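Local atomic coordinates of F420-dependent methylenetetrahydromethanopterin dehydrogenase (Methanopyrus kandleri, PDB entry 1QV9), a protein that catalyses the reversible, coenzyme F420-dependent interconversion of methylene- and methenyltetrahydromethanopterin in methanogenesis from carbon dioxide. Residues 14-19 / 146-151; 22-27 / 33-38; 115-120 / 158-163; 121-126 / 239-244. All coordinates share one frame; numbering follows the deposited sequence.

Contact 1. Residues 14-19 / 146-151; sequences LGTSMM and KVLAAT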
loop_
_atom_site.group_PDB
_atom_site.type_symbol
_atom_site.label_atom_id
_atom_site.label_comp_id
_atom_site.label_asym_id
_atom_site.label_seq_id
_atom_site.Cartn_x
_atom_site.Cartn_y
_atom_site.Cartn_z
ATOM N N LEU A 14 3.190 14.257 25.866
ATOM C CA LEU A 14 2.853 14.900 24.620
ATOM C C LEU A 14 3.951 14.402 23.681
ATOM O O LEU A 14 5.068 14.099 24.123
ATOM C CB LEU A 14 2.975 16.436 24.794
ATOM C CG LEU A 14 1.895 17.412 24.342
ATOM C CD1 LEU A 14 0.512 16.911 24.697
ATOM C CD2 LEU A 14 2.191 18.764 24.976
ATOM N N GLY A 15 3.638 14.285 22.396
ATOM C CA GLY A 15 4.667 13.864 21.481
ATOM C C GLY A 15 5.851 14.814 21.496
ATOM O O GLY A 15 7.001 14.397 21.450
ATOM N N THR A 16 5.600 16.116 21.583
ATOM C CA THR A 16 6.721 17.045 21.546
ATOM C C THR A 16 7.554 16.984 22.823
ATOM O O THR A 16 8.772 17.141 22.775
ATOM C CB THR A 16 6.210 18.494 21.284
ATOM O OG1 THR A 16 5.437 18.479 20.078
ATOM C CG2 THR A 16 7.398 19.488 21.097
ATOM N N SER A 17 6.915 16.731 23.962
ATOM C CA SER A 17 7.694 16.689 25.195
ATOM C C SER A 17 8.556 15.426 25.257
ATOM O O SER A 17 9.618 15.432 25.879
ATOM C CB SER A 17 6.794 16.876 26.422
ATOM O OG SER A 17 5.831 15.851 26.544
HETATM N N MSE A 18 8.090 14.340 24.631
HETATM C CA MSE A 18 8.867 13.093 24.602
HETATM C C MSE A 18 10.228 13.370 23.981
HETATM O O MSE A 18 11.269 13.002 24.536
HETATM C CB MSE A 18 8.199 12.003 23.731
HETATM C CG MSE A 18 6.991 11.308 24.334
HETATM SE SE MSE A 18 6.470 9.698 23.332
HETATM C CE MSE A 18 8.210 8.962 23.030
HETATM N N MSE A 19 10.202 14.035 22.824
HETATM C CA MSE A 19 11.399 14.314 22.026
HETATM C C MSE A 19 12.174 15.616 22.186
HETATM O O MSE A 19 13.334 15.675 21.768
HETATM C CB MSE A 19 11.042 14.214 20.527
HETATM C CG MSE A 19 10.938 12.796 19.942
HETATM SE SE MSE A 19 12.665 12.186 19.460
HETATM C CE MSE A 19 12.524 10.295 19.760
ATOM N N LYS A 146 5.855 10.118 14.171
ATOM C CA LYS A 146 6.144 10.130 12.729
ATOM C C LYS A 146 5.553 11.407 12.103
ATOM O O LYS A 146 6.178 12.070 11.270
ATOM C CB LYS A 146 5.541 8.871 12.069
ATOM C CG LYS A 146 5.596 8.822 10.564
ATOM C CD LYS A 146 6.999 9.023 10.048
ATOM C CE LYS A 146 7.034 8.825 8.546
ATOM N NZ LYS A 146 8.361 9.082 7.969
ATOM N N VAL A 147 4.320 11.746 12.484
ATOM C CA VAL A 147 3.717 12.959 11.943
ATOM C C VAL A 147 4.533 14.198 12.303
ATOM O O VAL A 147 4.885 14.988 11.417
ATOM C CB VAL A 147 2.270 13.113 12.489
ATOM C CG1 VAL A 147 1.703 14.537 12.140
ATOM C CG2 VAL A 147 1.390 12.026 11.904
ATOM N N LEU A 148 4.841 14.370 13.580
ATOM C CA LEU A 148 5.565 15.584 13.998
ATOM C C LEU A 148 6.966 15.671 13.391
ATOM O O LEU A 148 7.464 16.776 13.103
ATOM C CB LEU A 148 5.612 15.673 15.533
ATOM C CG LEU A 148 4.211 15.722 16.163
ATOM C CD1 LEU A 148 4.343 15.797 17.654
ATOM C CD2 LEU A 148 3.450 16.969 15.664
ATOM N N ALA A 149 7.589 14.528 13.157
ATOM C CA ALA A 149 8.938 14.535 12.586
ATOM C C ALA A 149 8.906 14.749 11.090
ATOM O O ALA A 149 9.486 15.723 10.594
ATOM C CB ALA A 149 9.643 13.202 12.928
ATOM N N ALA A 150 8.223 13.878 10.352
ATOM C CA ALA A 150 8.219 13.953 8.895
ATOM C C ALA A 150 7.547 15.178 8.288
ATOM O O ALA A 150 7.813 15.516 7.144
ATOM C CB ALA A 150 7.662 12.636 8.300
ATOM N N THR A 151 6.654 15.831 9.036
ATOM C CA THR A 151 6.027 17.057 8.492
ATOM C C THR A 151 6.941 18.257 8.716
ATOM O O THR A 151 6.714 19.328 8.119
ATOM C CB THR A 151 4.684 17.359 9.180
ATOM O OG1 THR A 151 4.916 17.556 10.577
ATOM C CG2 THR A 151 3.677 16.216 8.892
#

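Contact 2. Residues 22-27 / 33-38; sequences MLLDER and VEFRVV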
loop_
_atom_site.group_PDB
_atom_site.type_symbol
_atom_site.label_atom_id
_atom_site.label_comp_id
_atom_site.label_asym_id
_atom_site.label_seq_id
_atom_site.Cartn_x
_atom_site.Cartn_y
_atom_site.Cartn_z
HETATM N N MSE A 22 15.982 15.588 23.052
HETATM C CA MSE A 22 16.818 14.825 22.144
HETATM C C MSE A 22 16.979 15.446 20.770
HETATM O O MSE A 22 17.962 15.167 20.071
HETATM C CB MSE A 22 16.316 13.387 22.059
HETATM C CG MSE A 22 16.449 12.753 23.418
HETATM SE SE MSE A 22 15.977 10.909 23.470
HETATM C CE MSE A 22 14.086 11.065 23.468
ATOM N N LEU A 23 16.024 16.272 20.364
ATOM C CA LEU A 23 16.133 16.955 19.076
ATOM C C LEU A 23 17.304 17.930 19.078
ATOM O O LEU A 23 17.729 18.393 18.005
ATOM C CB LEU A 23 14.851 17.754 18.785
ATOM C CG LEU A 23 13.586 16.927 18.574
ATOM C CD1 LEU A 23 12.374 17.903 18.610
ATOM C CD2 LEU A 23 13.653 16.155 17.273
ATOM N N LEU A 24 17.827 18.240 20.257
ATOM C CA LEU A 24 18.941 19.201 20.352
ATOM C C LEU A 24 20.353 18.553 20.349
ATOM O O LEU A 24 21.364 19.248 20.222
ATOM C CB LEU A 24 18.747 20.062 21.602
ATOM C CG LEU A 24 17.336 20.655 21.718
ATOM C CD1 LEU A 24 17.191 21.500 22.981
ATOM C CD2 LEU A 24 17.052 21.489 20.448
ATOM N N ASP A 25 20.455 17.232 20.455
ATOM C CA ASP A 25 21.807 16.610 20.474
ATOM C C ASP A 25 21.574 15.173 20.006
ATOM O O ASP A 25 21.787 14.189 20.759
ATOM C CB ASP A 25 22.315 16.669 21.911
ATOM C CG ASP A 25 23.731 16.192 22.064
ATOM O OD1 ASP A 25 24.468 16.128 21.039
ATOM O OD2 ASP A 25 24.093 15.912 23.237
ATOM N N GLU A 26 21.172 15.065 18.737
ATOM C CA GLU A 26 20.746 13.800 18.196
ATOM C C GLU A 26 21.704 12.637 18.237
ATOM O O GLU A 26 21.268 11.482 18.241
ATOM C CB GLU A 26 20.204 13.993 16.775
ATOM C CG GLU A 26 21.266 14.387 15.723
ATOM C CD GLU A 26 21.598 15.879 15.695
ATOM O OE1 GLU A 26 22.301 16.284 14.743
ATOM O OE2 GLU A 26 21.166 16.644 16.579
ATOM N N ARG A 27 22.998 12.918 18.272
ATOM C CA ARG A 27 23.994 11.840 18.330
ATOM C C ARG A 27 24.821 11.935 19.625
ATOM O O ARG A 27 25.833 11.243 19.756
ATOM C CB ARG A 27 24.925 11.903 17.097
ATOM C CG ARG A 27 24.255 11.535 15.746
ATOM C CD ARG A 27 25.191 11.851 14.566
ATOM N NE ARG A 27 25.779 13.150 14.858
ATOM C CZ ARG A 27 25.193 14.312 14.608
ATOM N NH1 ARG A 27 25.803 15.429 14.981
ATOM N NH2 ARG A 27 24.048 14.375 13.926
ATOM N N VAL A 33 26.494 21.774 25.002
ATOM C CA VAL A 33 25.283 21.729 25.819
ATOM C C VAL A 33 25.382 20.650 26.892
ATOM O O VAL A 33 26.127 19.690 26.748
ATOM C CB VAL A 33 24.015 21.407 24.957
ATOM C CG1 VAL A 33 23.793 22.492 23.933
ATOM C CG2 VAL A 33 24.169 20.027 24.277
ATOM N N GLU A 34 24.596 20.816 27.941
ATOM C CA GLU A 34 24.504 19.849 29.027
ATOM C C GLU A 34 23.087 19.997 29.535
ATOM O O GLU A 34 22.652 21.111 29.824
ATOM C CB GLU A 34 25.495 20.179 30.148
ATOM C CG GLU A 34 25.438 19.159 31.269
ATOM C CD GLU A 34 26.572 19.281 32.282
ATOM O OE1 GLU A 34 26.661 18.389 33.149
ATOM O OE2 GLU A 34 27.365 20.246 32.216
ATOM N N PHE A 35 22.364 18.880 29.623
ATOM C CA PHE A 35 20.980 18.928 30.088
ATOM C C PHE A 35 20.722 17.959 31.230
ATOM O O PHE A 35 21.426 16.964 31.414
ATOM C CB PHE A 35 20.020 18.501 28.956
ATOM C CG PHE A 35 20.169 19.274 27.666
ATOM C CD1 PHE A 35 20.089 18.634 26.447
ATOM C CD2 PHE A 35 20.310 20.650 27.679
ATOM C CE1 PHE A 35 20.150 19.365 25.234
ATOM C CE2 PHE A 35 20.374 21.382 26.472
ATOM C CZ PHE A 35 20.293 20.726 25.257
ATOM N N ARG A 36 19.704 18.279 32.002
ATOM C CA ARG A 36 19.193 17.416 33.053
ATOM C C ARG A 36 17.704 17.297 32.722
ATOM O O ARG A 36 17.088 18.267 32.286
ATOM C CB ARG A 36 19.356 18.021 34.442
ATOM C CG ARG A 36 20.818 18.163 34.908
ATOM C CD ARG A 36 21.499 16.777 35.023
ATOM N NE ARG A 36 22.881 16.964 35.467
ATOM C CZ ARG A 36 23.914 17.131 34.659
ATOM N NH1 ARG A 36 25.113 17.310 35.197
ATOM N NH2 ARG A 36 23.759 17.087 33.337
ATOM N N VAL A 37 17.139 16.108 32.876
ATOM C CA VAL A 37 15.718 15.876 32.600
ATOM C C VAL A 37 15.091 15.272 33.846
ATOM O O VAL A 37 15.648 14.336 34.423
ATOM C CB VAL A 37 15.540 14.928 31.387
ATOM C CG1 VAL A 37 14.037 14.731 31.078
ATOM C CG2 VAL A 37 16.249 15.498 30.195
ATOM N N VAL A 38 13.936 15.783 34.283
ATOM C CA VAL A 38 13.308 15.248 35.493
ATOM C C VAL A 38 11.800 15.266 35.314
ATOM O O VAL A 38 11.287 16.039 34.514
ATOM C CB VAL A 38 13.662 16.071 36.749
ATOM C CG1 VAL A 38 15.163 16.050 36.960
ATOM C CG2 VAL A 38 13.136 17.526 36.617
#

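Contact 3. Residues 115-120 / 158-163; sequences GYILVK and QEAFDE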
loop_
_atom_site.group_PDB
_atom_site.type_symbol
_atom_site.label_atom_id
_atom_site.label_comp_id
_atom_site.label_asym_id
_atom_site.label_seq_id
_atom_site.Cartn_x
_atom_site.Cartn_y
_atom_site.Cartn_z
ATOM N N GLY A 115 8.023 31.878 28.060
ATOM C CA GLY A 115 7.936 31.605 26.641
ATOM C C GLY A 115 7.025 30.382 26.466
ATOM O O GLY A 115 6.657 29.690 27.449
ATOM N N TYR A 116 6.610 30.129 25.231
ATOM C CA TYR A 116 5.772 28.946 24.974
ATOM C C TYR A 116 5.858 28.463 23.548
ATOM O O TYR A 116 6.135 29.227 22.638
ATOM C CB TYR A 116 4.273 29.183 25.299
ATOM C CG TYR A 116 3.619 30.390 24.642
ATOM C CD1 TYR A 116 3.542 31.595 25.334
ATOM C CD2 TYR A 116 3.140 30.344 23.336
ATOM C CE1 TYR A 116 3.001 32.738 24.735
ATOM C CE2 TYR A 116 2.602 31.492 22.723
ATOM C CZ TYR A 116 2.543 32.673 23.442
ATOM O OH TYR A 116 2.012 33.809 22.858
ATOM N N ILE A 117 5.657 27.155 23.369
ATOM C CA ILE A 117 5.571 26.597 22.031
ATOM C C ILE A 117 4.361 25.694 22.176
ATOM O O ILE A 117 4.391 24.698 22.916
ATOM C CB ILE A 117 6.792 25.753 21.608
ATOM C CG1 ILE A 117 8.035 26.649 21.639
ATOM C CG2 ILE A 117 6.560 25.202 20.181
ATOM C CD1 ILE A 117 9.369 25.925 21.304
ATOM N N LEU A 118 3.267 26.081 21.522
ATOM C CA LEU A 118 2.036 25.302 21.588
ATOM C C LEU A 118 1.875 24.562 20.264
ATOM O O LEU A 118 1.800 25.177 19.216
ATOM C CB LEU A 118 0.842 26.222 21.841
ATOM C CG LEU A 118 0.973 26.976 23.175
ATOM C CD1 LEU A 118 -0.258 27.846 23.369
ATOM C CD2 LEU A 118 1.071 25.962 24.346
ATOM N N VAL A 119 1.843 23.231 20.308
ATOM C CA VAL A 119 1.763 22.430 19.107
ATOM C C VAL A 119 0.345 21.898 18.948
ATOM O O VAL A 119 -0.053 20.915 19.608
ATOM C CB VAL A 119 2.802 21.273 19.211
ATOM C CG1 VAL A 119 2.837 20.458 17.924
ATOM C CG2 VAL A 119 4.180 21.887 19.465
ATOM N N LYS A 120 -0.429 22.537 18.068
ATOM C CA LYS A 120 -1.826 22.118 17.914
ATOM C C LYS A 120 -2.005 20.683 17.410
ATOM O O LYS A 120 -2.906 19.976 17.818
ATOM C CB LYS A 120 -2.612 23.136 17.053
ATOM C CG LYS A 120 -2.522 24.532 17.642
ATOM C CD LYS A 120 -3.399 25.575 16.921
ATOM C CE LYS A 120 -4.839 25.440 17.376
ATOM N NZ LYS A 120 -5.717 26.470 16.736
ATOM N N GLN A 158 13.307 22.419 17.070
ATOM C CA GLN A 158 14.765 22.350 17.108
ATOM C C GLN A 158 15.304 23.760 16.888
ATOM O O GLN A 158 16.163 24.215 17.654
ATOM C CB GLN A 158 15.292 21.422 16.007
ATOM C CG GLN A 158 16.832 21.349 15.918
ATOM C CD GLN A 158 17.393 20.833 14.582
ATOM O OE1 GLN A 158 16.683 20.247 13.753
ATOM N NE2 GLN A 158 18.711 21.031 14.382
ATOM N N GLU A 159 14.786 24.449 15.872
ATOM C CA GLU A 159 15.313 25.799 15.585
ATOM C C GLU A 159 15.093 26.768 16.713
ATOM O O GLU A 159 15.990 27.552 17.071
ATOM C CB GLU A 159 14.686 26.363 14.316
ATOM C CG GLU A 159 15.142 25.735 13.035
ATOM C CD GLU A 159 14.470 26.397 11.830
ATOM O OE1 GLU A 159 13.601 27.293 12.029
ATOM O OE2 GLU A 159 14.810 26.019 10.699
ATOM N N ALA A 160 13.898 26.742 17.288
ATOM C CA ALA A 160 13.605 27.657 18.378
ATOM C C ALA A 160 14.549 27.453 19.562
ATOM O O ALA A 160 15.026 28.418 20.178
ATOM C CB ALA A 160 12.160 27.497 18.840
ATOM N N PHE A 161 14.815 26.195 19.910
ATOM C CA PHE A 161 15.711 25.937 21.024
ATOM C C PHE A 161 17.153 26.172 20.675
ATOM O O PHE A 161 17.908 26.611 21.539
ATOM C CB PHE A 161 15.493 24.505 21.577
ATOM C CG PHE A 161 14.349 24.415 22.530
ATOM C CD1 PHE A 161 13.221 23.692 22.204
ATOM C CD2 PHE A 161 14.369 25.132 23.719
ATOM C CE1 PHE A 161 12.098 23.680 23.047
ATOM C CE2 PHE A 161 13.265 25.137 24.563
ATOM C CZ PHE A 161 12.119 24.405 24.227
ATOM N N ASP A 162 17.548 25.920 19.432
ATOM C CA ASP A 162 18.937 26.171 19.047
ATOM C C ASP A 162 19.226 27.687 19.154
ATOM O O ASP A 162 20.319 28.070 19.577
ATOM C CB ASP A 162 19.201 25.643 17.645
ATOM C CG ASP A 162 19.591 24.143 17.648
ATOM O OD1 ASP A 162 19.442 23.482 16.602
ATOM O OD2 ASP A 162 20.083 23.653 18.697
ATOM N N GLU A 163 18.255 28.523 18.793
ATOM C CA GLU A 163 18.406 29.983 18.902
ATOM C C GLU A 163 18.565 30.379 20.385
ATOM O O GLU A 163 19.424 31.196 20.754
ATOM C CB GLU A 163 17.176 30.677 18.305
ATOM C CG GLU A 163 17.195 32.213 18.389
ATOM C CD GLU A 163 15.846 32.841 18.019
ATOM O OE1 GLU A 163 15.327 32.552 16.919
ATOM O OE2 GLU A 163 15.303 33.626 18.831
#

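Contact 4. Residues 121-126 / 239-244; sequences PDAMLG and EMMRKA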
loop_
_atom_site.group_PDB
_atom_site.type_symbol
_atom_site.label_atom_id
_atom_site.label_comp_id
_atom_site.label_asym_id
_atom_site.label_seq_id
_atom_site.Cartn_x
_atom_site.Cartn_y
_atom_site.Cartn_z
ATOM N N PRO A 121 -1.116 20.221 16.516
ATOM C CA PRO A 121 -1.328 18.832 16.080
ATOM C C PRO A 121 -0.913 17.743 17.103
ATOM O O PRO A 121 -1.110 16.543 16.831
ATOM C CB PRO A 121 -0.513 18.699 14.795
ATOM C CG PRO A 121 0.279 19.978 14.658
ATOM C CD PRO A 121 -0.321 21.008 15.559
ATOM N N ASP A 122 -0.365 18.147 18.253
ATOM C CA ASP A 122 0.066 17.184 19.291
ATOM C C ASP A 122 -1.187 16.857 20.073
ATOM O O ASP A 122 -1.383 17.311 21.209
ATOM C CB ASP A 122 1.106 17.856 20.192
ATOM C CG ASP A 122 2.050 16.876 20.834
ATOM O OD1 ASP A 122 1.586 15.764 21.179
ATOM O OD2 ASP A 122 3.249 17.224 21.026
ATOM N N ALA A 123 -2.005 16.021 19.459
ATOM C CA ALA A 123 -3.336 15.704 19.969
ATOM C C ALA A 123 -3.486 14.704 21.097
ATOM O O ALA A 123 -2.802 13.698 21.150
ATOM C CB ALA A 123 -4.181 15.231 18.781
HETATM N N MSE A 124 -4.382 14.994 22.033
HETATM C CA MSE A 124 -4.636 14.069 23.136
HETATM C C MSE A 124 -5.157 12.748 22.556
HETATM O O MSE A 124 -5.949 12.729 21.609
HETATM C CB MSE A 124 -5.678 14.659 24.089
HETATM C CG MSE A 124 -5.915 13.826 25.335
HETATM SE SE MSE A 124 -7.406 14.544 26.351
HETATM C CE MSE A 124 -8.801 13.394 25.682
ATOM N N LEU A 125 -4.708 11.638 23.127
ATOM C CA LEU A 125 -5.118 10.335 22.647
ATOM C C LEU A 125 -6.480 9.875 23.200
ATOM O O LEU A 125 -7.072 10.566 24.056
ATOM C CB LEU A 125 -4.028 9.299 22.878
ATOM C CG LEU A 125 -3.302 9.166 24.199
ATOM C CD1 LEU A 125 -4.256 8.891 25.332
ATOM C CD2 LEU A 125 -2.274 8.040 24.039
ATOM N N GLY A 126 -6.963 8.729 22.709
ATOM C CA GLY A 126 -8.290 8.216 23.109
ATOM C C GLY A 126 -8.207 7.472 24.424
ATOM O O GLY A 126 -8.375 6.243 24.478
ATOM N N GLU A 239 -7.491 5.700 14.474
ATOM C CA GLU A 239 -7.422 5.366 13.049
ATOM C C GLU A 239 -7.057 6.631 12.251
ATOM O O GLU A 239 -6.334 6.544 11.255
ATOM C CB GLU A 239 -8.740 4.778 12.506
ATOM C CG GLU A 239 -9.158 3.462 13.170
ATOM C CD GLU A 239 -8.290 2.250 12.803
ATOM O OE1 GLU A 239 -8.333 1.259 13.574
ATOM O OE2 GLU A 239 -7.605 2.290 11.736
HETATM N N MSE A 240 -7.563 7.799 12.650
HETATM C CA MSE A 240 -7.224 9.055 11.959
HETATM C C MSE A 240 -5.722 9.313 12.056
HETATM O O MSE A 240 -5.105 9.676 11.039
HETATM C CB MSE A 240 -7.968 10.223 12.592
HETATM C CG MSE A 240 -9.432 10.109 12.313
HETATM SE SE MSE A 240 -10.445 11.431 13.401
HETATM C CE MSE A 240 -9.803 13.036 12.533
HETATM N N MSE A 241 -5.182 9.150 13.255
HETATM C CA MSE A 241 -3.755 9.434 13.473
HETATM C C MSE A 241 -2.875 8.475 12.666
HETATM O O MSE A 241 -1.817 8.897 12.155
HETATM C CB MSE A 241 -3.408 9.382 14.951
HETATM C CG MSE A 241 -1.982 9.836 15.249
HETATM SE SE MSE A 241 -1.598 11.727 14.780
HETATM C CE MSE A 241 -2.545 12.564 16.289
ATOM N N ARG A 242 -3.300 7.225 12.542
ATOM C CA ARG A 242 -2.524 6.255 11.739
ATOM C C ARG A 242 -2.487 6.738 10.273
ATOM O O ARG A 242 -1.445 6.636 9.601
ATOM C CB ARG A 242 -3.156 4.858 11.862
ATOM C CG ARG A 242 -2.652 3.818 10.864
ATOM C CD ARG A 242 -3.181 2.459 11.317
ATOM N NE ARG A 242 -2.797 1.392 10.387
ATOM C CZ ARG A 242 -3.471 1.087 9.280
ATOM N NH1 ARG A 242 -3.051 0.091 8.481
ATOM N NH2 ARG A 242 -4.590 1.742 8.953
ATOM N N LYS A 243 -3.578 7.294 9.740
ATOM C CA LYS A 243 -3.562 7.804 8.367
ATOM C C LYS A 243 -2.765 9.103 8.227
ATOM O O LYS A 243 -2.194 9.378 7.171
ATOM C CB LYS A 243 -4.991 8.014 7.831
ATOM C CG LYS A 243 -5.656 6.657 7.546
ATOM C CD LYS A 243 -4.778 5.801 6.598
ATOM C CE LYS A 243 -5.470 4.533 6.082
ATOM N NZ LYS A 243 -5.722 3.607 7.185
ATOM N N ALA A 244 -2.762 9.931 9.275
ATOM C CA ALA A 244 -1.961 11.140 9.234
ATOM C C ALA A 244 -0.484 10.685 9.142
ATOM O O ALA A 244 0.270 11.314 8.411
ATOM C CB ALA A 244 -2.198 12.024 10.511
#

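Contact 1. Residues 14-19 / 146-151
The peptide group joining Gly15 to Thr16 is the flat surface of this contact, and Leu148 lies against one of its faces. Leu148 CD1 stands over that face, 4.1 Å from Thr16 N. The same methyl is 4.2 Å from Gly15 C. It reaches the peptide where Gly15 has no side chain in the way. The N-H groups of Gly15 and Thr16 bind the two carboxylate oxygens of Asp122. A second flat group, the carbonyl of Val147, is met on both faces. Thr151 N approaches from one face at 3.1 Å from Val147 O. Thr151 OG1 comes from the other face, 2.7 Å from Val147 O and tilted 26° from the carbonyl plane. Val147 O thus accepts two bonds from one residue.

Leu148 also touches the Thr16 side chain. Its CD1 comes to 3.8 Å from Thr16 OG1, and the two side chains cross at about a right angle. Leu148 CG is anti to its own carbonyl carbon, and CD1 continues the chain outward with chi2 at 180°. That extended branch carries CD1 across to helix 15-19. The contact joins this short helix, which follows strand 4-10, to helix 134-150. Phe154 of helix 153-169 packs on both Thr16 and Leu148. Met18 packs on Met18 of the second subunit.

The touching atoms are a methyl group, a peptide face and a hydroxyl oxygen. The contact is therefore van der Waals packing in the buried interior, while Thr16 OG1 and the N-H groups of Gly15 and Thr16 have their bonds elsewhere.

Contact 2. Residues 22-27 / 33-38
Leu24 and Phe35 meet with matching first torsions. Each CG is anti to its own carbonyl carbon, with chi1 -49° in Leu24 and -54° in Phe35. Both side chains start out toward the opposite segment and cross at about a right angle. Leu24 CD1 comes to 3.9 Å from Phe35 CZ. Leu24 CB touches the same end of the ring, 4.0 Å from Phe35 CE1. Two carbons of one leucine thus touch the far end of the ring. Phe8 of strand 4-10 makes a T-shaped (edge-to-face) contact with it.

Residues 22-24 form a short 3-10 segment in the connection between helix 15-19 and strand 33-39. Strands 4-10 and 33-39 lie side by side and parallel, so the unit is a beta-alpha-beta crossover. Strand 33-39 is the outermost strand at one end of the sheet within this chain. Val37 and Val38 pair with an antiparallel strand of the second subunit, which carries the sheet across the interface.

Nearby, Asp25 OD2 lies 4.2 Å from Val33 CG2. The charge of that carboxylate is met by Lys43 of the second subunit, and Asp25 OD1 accepts from Arg30 N. Along the strand, Arg36 NH1 makes a salt bridge of 2.8 Å to Glu34 OE1. Arg36 NH2 bonds Phe35 O at 3.0 Å from above the carbonyl plane.

Contact 3. Residues 115-120 / 158-163
Ile117 CD1 carries the contact, touching two consecutive residues of the helix. It lies 4.0 Å from Ala160 CB and 3.9 Å from Phe161 CE1. Ala160 points its methyl toward the strand. Phe161 starts more to the side, but its ring swings back so that CE1 meets the isoleucine. Ile117 CG1 is anti to the carbonyl carbon and chi2 is 177°, which stretches the branch outward and puts CD1 at its end.

The next shell is also apolar. Ile97 of strand 94-99 touches both Ile117 and Phe161. Ile183 of strand 180-183 touches Ile117 from the neighbouring strand, and Leu24 packs on Phe161. Strand 115-119 lies inside the parallel sheet, and helix 153-169 packs against a face of it. This is the layered packing of an alpha/beta domain.

Farther out the helix carries polar links. A weak bond of 3.4 Å joins Gln158 NE2 to Asp162 OD1. Gln158 NE2 also binds Thr264 O. Asp162 OD2 makes a salt bridge with Arg30, and its OD1 also binds His266 NE2.

Between strand and helix the chemistry is purely hydrocarbon, carbon against carbon at van der Waals distance. Such a contact carries no directional bond; the polar links of the helix are made by other residues, among them Gln158 and Asp162.

Contact 4. Residues 121-126 / 239-244
Met241, built as selenomethionine, extends its end methyl to the methyl of Ala123. The CE to CB distance between Met241 and Ala123 is 4.0 Å. The SE-CE bond of Met241 is aimed almost straight at Ala123 CB. The CA-CB bond of Ala123 is inclined well away from that line, so the two side chains do not meet end on. Met241 CG is anti to the backbone N, with chi1 -173°, which carries the chain off the helix. It then bends twice, with chi2 63° and chi3 75°, and the second bend turns CE to the loop.

The same methyl also approaches the backbone of the loop, with Met241 CE 4.3 Å from Pro121 O. That carbonyl accepts a weak bond of 2.8 Å from Ala123 N. Asp122 is the centre of the inverse gamma turn closed in this way. One methyl of the helix thus meets both ends of a tight turn. The contact is small: a methyl on a methyl, with a carbonyl oxygen a little farther off.

Glu239 and Lys243 form salt bridges to Lys202 and Glu250 of the third subunit. Residues 121-126 lie in the connection from strand 115-119 to helix 134-150. Tyr140 of that helix packs on Met241 of helix 227-257, and its OH binds Ala123 O. Helix 197-223 lies beside the loop as well, with Ala210 on Pro121 and Ser217 OG bound to Met124 O.

All four contacts are buried, but they differ in depth. Contact 1 lies about 6 Å from the centre of the chain and contact 3 about 8 Å, measured between centres. Contacts 2 and 4 lie farther out, about 14 Å each, on opposite sides of that centre. Contacts 2 and 3 reach the same sheet and meet where Leu24 packs on Phe161. Contact 1 touches contact 3 through Val119 and contact 4 through Asp122. Helices 134-150 and 153-169, of contacts 1 and 3, follow each other in the chain. Contacts 2 and 3 involve an aromatic ring. The two outer contacts have salt bridges to other subunits close by, whereas contact 1 meets the second subunit through packing.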